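Local coordinates for protein Phthiocerol/phenolphthiocerol synthesis polyketide synthase type I PpsC (Mycobacterium tuberculosis, PDB 5NJI) that probably dehydrates beta-hydroxyacyl intermediates during phthiocerol and phenolphthiocerol lipid synthesis, through the polyketide synthase dehydratase domain, which here holds a dodecenoyl-CoA, at residues L261-V272 against L307-L318. The protein carries 1 engineered substitution. Residues are numbered along the deposited sequence; the frame is centred on the assembly and turned at random.
Sequences LVVPVRFAGVHV and LLVVDEVEMAVL. With 8Z2 (~{S}-[2-[3-[[(2~{R})-4-[[[(2~{R},3~{S},4~{R},5~{R})-5-(6-aminopurin-9-yl)-4-oxidanyl-3-phosphonooxy-oxolan-2-yl]methoxy-oxidanyl-phosphoryl]oxy-oxidanyl-phosphoryl]oxy-3,3-dimethyl-2-oxidanyl-butanoyl]amino]propanoylamino]ethyl] (~{E})-dodec-2-enethioate), chain B.
His271 and Asp311 meet across two antiparallel strands: NE2 donates to OD2 at 2.9 Å, the oxygen lying in the imidazole plane while the donor stands 45° above the carboxylate plane. With His271 CG anti to its own carbonyl carbon (chi1 -50°), the ring reaches over Gly269, which has a positive phi and forms with Val270 a G1 beta bulge against Ile95; Asp311 stands where the partner strand turns a corner. On the same face, Arg266 stretches out extended alongside Glu312, its guanidinium edge toward OE1. That salt bridge is long, NH1 to OE1 4.0 Å, and a water bridges the same two atoms; Glu314 OE2 instead pairs with Arg292. A classic beta bulge lets Val265 and Arg266 both face Glu314: Glu314 O takes a straight bond from Val265 N (2.8 Å) and a weak one from Arg266 N. The opposite face is apolar. Phe267 lies side by side with Val313, CE1 3.6 Å from CG2, and the side chains of Val262 and Met315 cross, CG1 of Val262 3.6 Å from CB of Met315. Strand 262-272 lines the acyl-CoA pocket here: Pro264 O accepts a bond from the pantetheine amide NP1 (3.0 Å), and Val262 CG2 touches the end of the acyl chain. Strand 93-100 flanks 262-272 and strand 292-300 flanks 307-317, while Met229 and Leu233 pack on Phe267, consistent with 226-234 being the second hot dog's central helix in a double hot-dog dehydratase fold.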
loop_
_atom_site.group_PDB
_atom_site.type_symbol
_atom_site.label_atom_id
_atom_site.label_comp_id
_atom_site.label_asym_id
_atom_site.label_seq_id
_atom_site.Cartn_x
_atom_site.Cartn_y
_atom_site.Cartn_z
ATOM N N LEU A 261 -11.620 -13.776 3.783
ATOM C CA LEU A 261 -10.463 -13.015 3.333
ATOM C C LEU A 261 -10.915 -11.684 2.751
ATOM O O LEU A 261 -11.770 -11.642 1.863
ATOM C CB LEU A 261 -9.695 -13.810 2.283
ATOM C CG LEU A 261 -8.507 -13.137 1.597
ATOM C CD1 LEU A 261 -7.377 -12.925 2.569
ATOM C CD2 LEU A 261 -8.045 -13.954 0.408
ATOM N N VAL A 262 -10.327 -10.601 3.240
ATOM C CA VAL A 262 -10.704 -9.255 2.857
ATOM C C VAL A 262 -9.487 -8.635 2.193
ATOM O O VAL A 262 -8.436 -8.499 2.830
ATOM C CB VAL A 262 -11.165 -8.445 4.077
ATOM C CG1 VAL A 262 -11.384 -6.989 3.712
ATOM C CG2 VAL A 262 -12.429 -9.079 4.643
ATOM N N VAL A 263 -9.606 -8.300 0.912
ATOM C CA VAL A 263 -8.444 -7.760 0.211
ATOM C C VAL A 263 -8.777 -6.431 -0.454
ATOM O O VAL A 263 -9.892 -6.234 -0.967
ATOM C CB VAL A 263 -7.865 -8.757 -0.810
ATOM C CG1 VAL A 263 -7.502 -10.074 -0.113
ATOM C CG2 VAL A 263 -8.799 -8.999 -1.992
ATOM N N PRO A 264 -7.829 -5.499 -0.466
ATOM C CA PRO A 264 -8.039 -4.242 -1.171
ATOM C C PRO A 264 -8.142 -4.470 -2.660
ATOM O O PRO A 264 -7.388 -5.263 -3.232
ATOM C CB PRO A 264 -6.795 -3.420 -0.820
ATOM C CG PRO A 264 -6.236 -4.052 0.388
ATOM C CD PRO A 264 -6.538 -5.501 0.246
ATOM N N VAL A 265 -9.089 -3.764 -3.275
ATOM C CA VAL A 265 -9.253 -3.778 -4.723
ATOM C C VAL A 265 -9.148 -2.394 -5.332
ATOM O O VAL A 265 -8.969 -2.285 -6.554
ATOM C CB VAL A 265 -10.582 -4.435 -5.138
ATOM C CG1 VAL A 265 -10.577 -5.913 -4.771
ATOM C CG2 VAL A 265 -11.769 -3.726 -4.502
ATOM N N ARG A 266 -9.246 -1.330 -4.544
ATOM C CA ARG A 266 -9.137 0.019 -5.062
ATOM C C ARG A 266 -8.680 0.958 -3.957
ATOM O O ARG A 266 -9.115 0.841 -2.806
ATOM C CB ARG A 266 -10.484 0.474 -5.624
ATOM C CG ARG A 266 -10.499 1.774 -6.366
ATOM C CD ARG A 266 -11.814 1.872 -7.188
ATOM N NE ARG A 266 -11.873 3.062 -8.034
ATOM C CZ ARG A 266 -12.204 4.267 -7.588
ATOM N NH1 ARG A 266 -12.495 4.437 -6.310
ATOM N NH2 ARG A 266 -12.246 5.307 -8.412
ATOM N N PHE A 267 -7.801 1.879 -4.313
ATOM C CA PHE A 267 -7.452 3.003 -3.465
ATOM C C PHE A 267 -7.869 4.262 -4.193
ATOM O O PHE A 267 -7.788 4.330 -5.424
ATOM C CB PHE A 267 -5.952 3.091 -3.158
ATOM C CG PHE A 267 -5.370 1.893 -2.450
ATOM C CD1 PHE A 267 -5.560 1.686 -1.100
ATOM C CD2 PHE A 267 -4.567 1.007 -3.134
ATOM C CE1 PHE A 267 -5.000 0.585 -0.465
ATOM C CE2 PHE A 267 -3.997 -0.084 -2.499
ATOM C CZ PHE A 267 -4.222 -0.290 -1.162
ATOM N N ALA A 268 -8.348 5.251 -3.454
ATOM C CA ALA A 268 -8.573 6.555 -4.046
ATOM C C ALA A 268 -8.032 7.617 -3.106
ATOM O O ALA A 268 -8.217 7.529 -1.893
ATOM C CB ALA A 268 -10.049 6.804 -4.324
ATOM N N GLY A 269 -7.346 8.606 -3.670
ATOM C CA GLY A 269 -6.849 9.708 -2.870
ATOM C C GLY A 269 -5.772 9.259 -1.905
ATOM O O GLY A 269 -5.946 9.336 -0.683
ATOM N N VAL A 270 -4.669 8.747 -2.434
ATOM C CA VAL A 270 -3.509 8.415 -1.619
ATOM C C VAL A 270 -2.604 9.639 -1.604
ATOM O O VAL A 270 -2.039 10.024 -2.633
ATOM C CB VAL A 270 -2.766 7.178 -2.133
ATOM C CG1 VAL A 270 -1.578 6.888 -1.238
ATOM C CG2 VAL A 270 -3.684 5.990 -2.180
ATOM N N HIS A 271 -2.491 10.268 -0.433
ATOM C CA HIS A 271 -1.700 11.469 -0.240
ATOM C C HIS A 271 -0.481 11.150 0.607
ATOM O O HIS A 271 -0.607 10.512 1.660
ATOM C CB HIS A 271 -2.534 12.552 0.443
ATOM C CG HIS A 271 -3.853 12.780 -0.207
ATOM N ND1 HIS A 271 -4.012 13.623 -1.287
ATOM C CD2 HIS A 271 -5.077 12.276 0.061
ATOM C CE1 HIS A 271 -5.281 13.630 -1.652
ATOM N NE2 HIS A 271 -5.948 12.817 -0.854
ATOM N N VAL A 272 0.689 11.593 0.148
ATOM C CA VAL A 272 1.955 11.342 0.817
ATOM C C VAL A 272 2.623 12.686 1.053
ATOM O O VAL A 272 2.932 13.412 0.101
ATOM C CB VAL A 272 2.873 10.418 0.002
ATOM C CG1 VAL A 272 4.030 9.982 0.859
ATOM C CG2 VAL A 272 2.088 9.229 -0.524
ATOM N N LEU A 307 1.574 12.032 7.550
ATOM C CA LEU A 307 2.540 11.603 6.560
ATOM C C LEU A 307 1.877 10.905 5.397
ATOM O O LEU A 307 2.337 11.025 4.262
ATOM C CB LEU A 307 3.551 10.636 7.192
ATOM C CG LEU A 307 4.309 11.149 8.412
ATOM C CD1 LEU A 307 5.132 10.021 9.026
ATOM C CD2 LEU A 307 5.202 12.303 8.005
ATOM N N LEU A 308 0.840 10.125 5.689
ATOM C CA LEU A 308 0.102 9.360 4.693
ATOM C C LEU A 308 -1.376 9.516 5.000
ATOM O O LEU A 308 -1.801 9.286 6.139
ATOM C CB LEU A 308 0.480 7.871 4.728
ATOM C CG LEU A 308 -0.314 6.962 3.806
ATOM C CD1 LEU A 308 0.079 7.212 2.381
ATOM C CD2 LEU A 308 -0.082 5.512 4.182
ATOM N N VAL A 309 -2.170 9.902 4.012
ATOM C CA VAL A 309 -3.620 9.906 4.156
ATOM C C VAL A 309 -4.175 9.115 2.990
ATOM O O VAL A 309 -3.922 9.472 1.837
ATOM C CB VAL A 309 -4.207 11.328 4.157
ATOM C CG1 VAL A 309 -5.732 11.292 4.167
ATOM C CG2 VAL A 309 -3.679 12.111 5.337
ATOM N N VAL A 310 -4.919 8.045 3.279
ATOM C CA VAL A 310 -5.646 7.301 2.254
ATOM C C VAL A 310 -7.125 7.625 2.402
ATOM O O VAL A 310 -7.762 7.215 3.383
ATOM C CB VAL A 310 -5.405 5.791 2.370
ATOM C CG1 VAL A 310 -6.129 5.059 1.251
ATOM C CG2 VAL A 310 -3.941 5.500 2.342
ATOM N N ASP A 311 -7.689 8.340 1.415
ATOM C CA ASP A 311 -9.081 8.784 1.506
ATOM C C ASP A 311 -10.058 7.615 1.414
ATOM O O ASP A 311 -11.064 7.583 2.135
ATOM C CB ASP A 311 -9.399 9.796 0.392
ATOM C CG ASP A 311 -8.665 11.135 0.526
ATOM O OD1 ASP A 311 -8.174 11.503 1.613
ATOM O OD2 ASP A 311 -8.621 11.854 -0.500
ATOM N N GLU A 312 -9.825 6.682 0.486
ATOM C CA GLU A 312 -10.658 5.498 0.347
ATOM C C GLU A 312 -9.805 4.278 0.082
ATOM O O GLU A 312 -8.993 4.272 -0.850
ATOM C CB GLU A 312 -11.662 5.624 -0.809
ATOM C CG GLU A 312 -12.662 6.741 -0.643
ATOM C CD GLU A 312 -13.588 6.877 -1.847
ATOM O OE1 GLU A 312 -13.436 6.096 -2.809
ATOM O OE2 GLU A 312 -14.465 7.762 -1.830
ATOM N N VAL A 313 -10.035 3.233 0.854
ATOM C CA VAL A 313 -9.533 1.912 0.520
ATOM C C VAL A 313 -10.751 1.007 0.429
ATOM O O VAL A 313 -11.459 0.788 1.423
ATOM C CB VAL A 313 -8.494 1.388 1.525
ATOM C CG1 VAL A 313 -8.976 1.505 2.922
ATOM C CG2 VAL A 313 -8.092 -0.074 1.197
ATOM N N GLU A 314 -11.010 0.514 -0.764
ATOM C CA GLU A 314 -12.164 -0.330 -1.034
ATOM C C GLU A 314 -11.723 -1.782 -1.021
ATOM O O GLU A 314 -10.755 -2.138 -1.699
ATOM C CB GLU A 314 -12.768 0.034 -2.386
ATOM C CG GLU A 314 -13.924 -0.817 -2.828
ATOM C CD GLU A 314 -14.487 -0.314 -4.150
ATOM O OE1 GLU A 314 -14.183 0.841 -4.527
ATOM O OE2 GLU A 314 -15.243 -1.065 -4.789
ATOM N N MET A 315 -12.398 -2.610 -0.227
ATOM C CA MET A 315 -12.018 -3.999 -0.061
ATOM C C MET A 315 -13.150 -4.932 -0.466
ATOM O O MET A 315 -14.328 -4.642 -0.247
ATOM C CB MET A 315 -11.577 -4.247 1.376
ATOM C CG MET A 315 -10.409 -3.323 1.699
ATOM S SD MET A 315 -9.553 -3.700 3.184
ATOM C CE MET A 315 -10.757 -3.071 4.348
ATOM N N ALA A 316 -12.769 -6.022 -1.108
ATOM C CA ALA A 316 -13.673 -7.099 -1.454
ATOM C C ALA A 316 -13.579 -8.198 -0.408
ATOM O O ALA A 316 -12.533 -8.406 0.213
ATOM C CB ALA A 316 -13.337 -7.662 -2.827
ATOM N N VAL A 317 -14.694 -8.878 -0.187
ATOM C CA VAL A 317 -14.783 -9.899 0.846
ATOM C C VAL A 317 -14.914 -11.238 0.143
ATOM O O VAL A 317 -15.910 -11.494 -0.543
ATOM C CB VAL A 317 -15.963 -9.645 1.797
ATOM C CG1 VAL A 317 -15.983 -10.682 2.915
ATOM C CG2 VAL A 317 -15.886 -8.235 2.380
ATOM N N LEU A 318 -13.902 -12.077 0.300
ATOM C CA LEU A 318 -13.859 -13.366 -0.363
ATOM C C LEU A 318 -14.009 -14.479 0.676
ATOM O O LEU A 318 -14.760 -15.426 0.475
ATOM C CB LEU A 318 -12.548 -13.512 -1.136
ATOM C CG LEU A 318 -11.993 -12.223 -1.752
ATOM C CD1 LEU A 318 -10.674 -12.480 -2.449
ATOM C CD2 LEU A 318 -12.986 -11.589 -2.715
HETATM C C2 8Z2 B . -11.161 -1.794 -15.444
HETATM C C4 8Z2 B . -11.890 -3.956 -14.918
HETATM C C5 8Z2 B . -11.700 -4.316 -16.166
HETATM C C6 8Z2 B . -11.273 -3.460 -17.059
HETATM C C8 8Z2 B . -12.427 -6.026 -15.155
HETATM C C10 8Z2 B . -9.396 -6.331 7.189
HETATM C C11 8Z2 B . -10.748 -5.846 7.525
HETATM C C12 8Z2 B . -11.707 -6.974 7.569
HETATM N N9 8Z2 B . -12.285 -5.037 -14.277
HETATM N N7 8Z2 B . -12.004 -5.583 -16.292
HETATM N N3 8Z2 B . -11.629 -2.696 -14.527
HETATM N N1 8Z2 B . -10.999 -2.194 -16.739
HETATM N N6 8Z2 B . -11.135 -3.960 -18.261
HETATM C "C1'" 8Z2 B . -12.497 -4.507 -12.779
HETATM C "C2'" 8Z2 B . -13.846 -3.913 -12.933
HETATM O "O2'" 8Z2 B . -13.583 -2.679 -12.277
HETATM C "C3'" 8Z2 B . -14.788 -5.010 -12.213
HETATM O "O3'" 8Z2 B . -16.151 -4.839 -12.700
HETATM C "C4'" 8Z2 B . -14.042 -4.806 -10.733
HETATM O "O4'" 8Z2 B . -12.636 -4.960 -11.241
HETATM C "C5'" 8Z2 B . -14.158 -5.706 -9.512
HETATM O "O5'" 8Z2 B . -13.723 -7.004 -9.671
HETATM P P1 8Z2 B . -14.199 -7.991 -10.663
HETATM O O11 8Z2 B . -13.264 -7.666 -11.734
HETATM O O12 8Z2 B . -15.526 -7.760 -11.287
HETATM O O6 8Z2 B . -14.053 -9.611 -10.147
HETATM P P2 8Z2 B . -12.887 -10.552 -10.748
HETATM O O21 8Z2 B . -12.220 -9.965 -12.063
HETATM O O22 8Z2 B . -12.973 -11.922 -11.052
HETATM O O7 8Z2 B . -11.946 -10.380 -9.423
HETATM C CPA 8Z2 B . -12.283 -9.833 -8.136
HETATM C CPB 8Z2 B . -10.962 -9.955 -7.330
HETATM C CP8 8Z2 B . -9.882 -9.213 -8.138
HETATM C CP7 8Z2 B . -11.070 -9.361 -5.963
HETATM C CP9 8Z2 B . -10.606 -11.432 -7.211
HETATM O OP3 8Z2 B . -10.315 -7.914 -8.236
HETATM C CP6 8Z2 B . -8.463 -9.246 -7.513
HETATM O OP2 8Z2 B . -7.937 -10.290 -7.364
HETATM N NP2 8Z2 B . -7.831 -8.094 -7.350
HETATM C CP5 8Z2 B . -6.485 -7.920 -6.850
HETATM C CP4 8Z2 B . -6.522 -7.691 -5.351
HETATM C CP3 8Z2 B . -5.066 -7.525 -4.857
HETATM O OP1 8Z2 B . -4.171 -7.985 -5.478
HETATM N NP1 8Z2 B . -4.868 -6.881 -3.732
HETATM C CP2 8Z2 B . -3.560 -6.631 -3.208
HETATM C CP1 8Z2 B . -2.976 -7.841 -2.571
HETATM S S 8Z2 B . -3.892 -8.301 -1.067
HETATM P P3 8Z2 B . -16.338 -5.086 -14.433
HETATM O O31 8Z2 B . -15.381 -6.457 -14.674
HETATM O O32 8Z2 B . -15.708 -4.181 -15.304
HETATM O O33 8Z2 B . -17.656 -5.373 -15.006
HETATM C CA1 8Z2 B . -3.440 -7.219 -0.080
HETATM C CA2 8Z2 B . -3.984 -7.344 1.294
HETATM O OA1 8Z2 B . -2.707 -6.300 -0.265
HETATM C CA3 8Z2 B . -3.622 -6.297 2.272
HETATM C CA4 8Z2 B . -4.205 -6.405 3.621
HETATM C CA5 8Z2 B . -3.988 -5.174 4.464
HETATM C CA6 8Z2 B . -4.670 -5.337 5.813
HETATM C CA7 8Z2 B . -6.197 -5.123 5.703
HETATM C CA8 8Z2 B . -6.958 -5.713 6.873
HETATM C CA9 8Z2 B . -8.428 -5.226 6.995
HETATM O O HOH W 1 -13.526 6.694 -5.557
#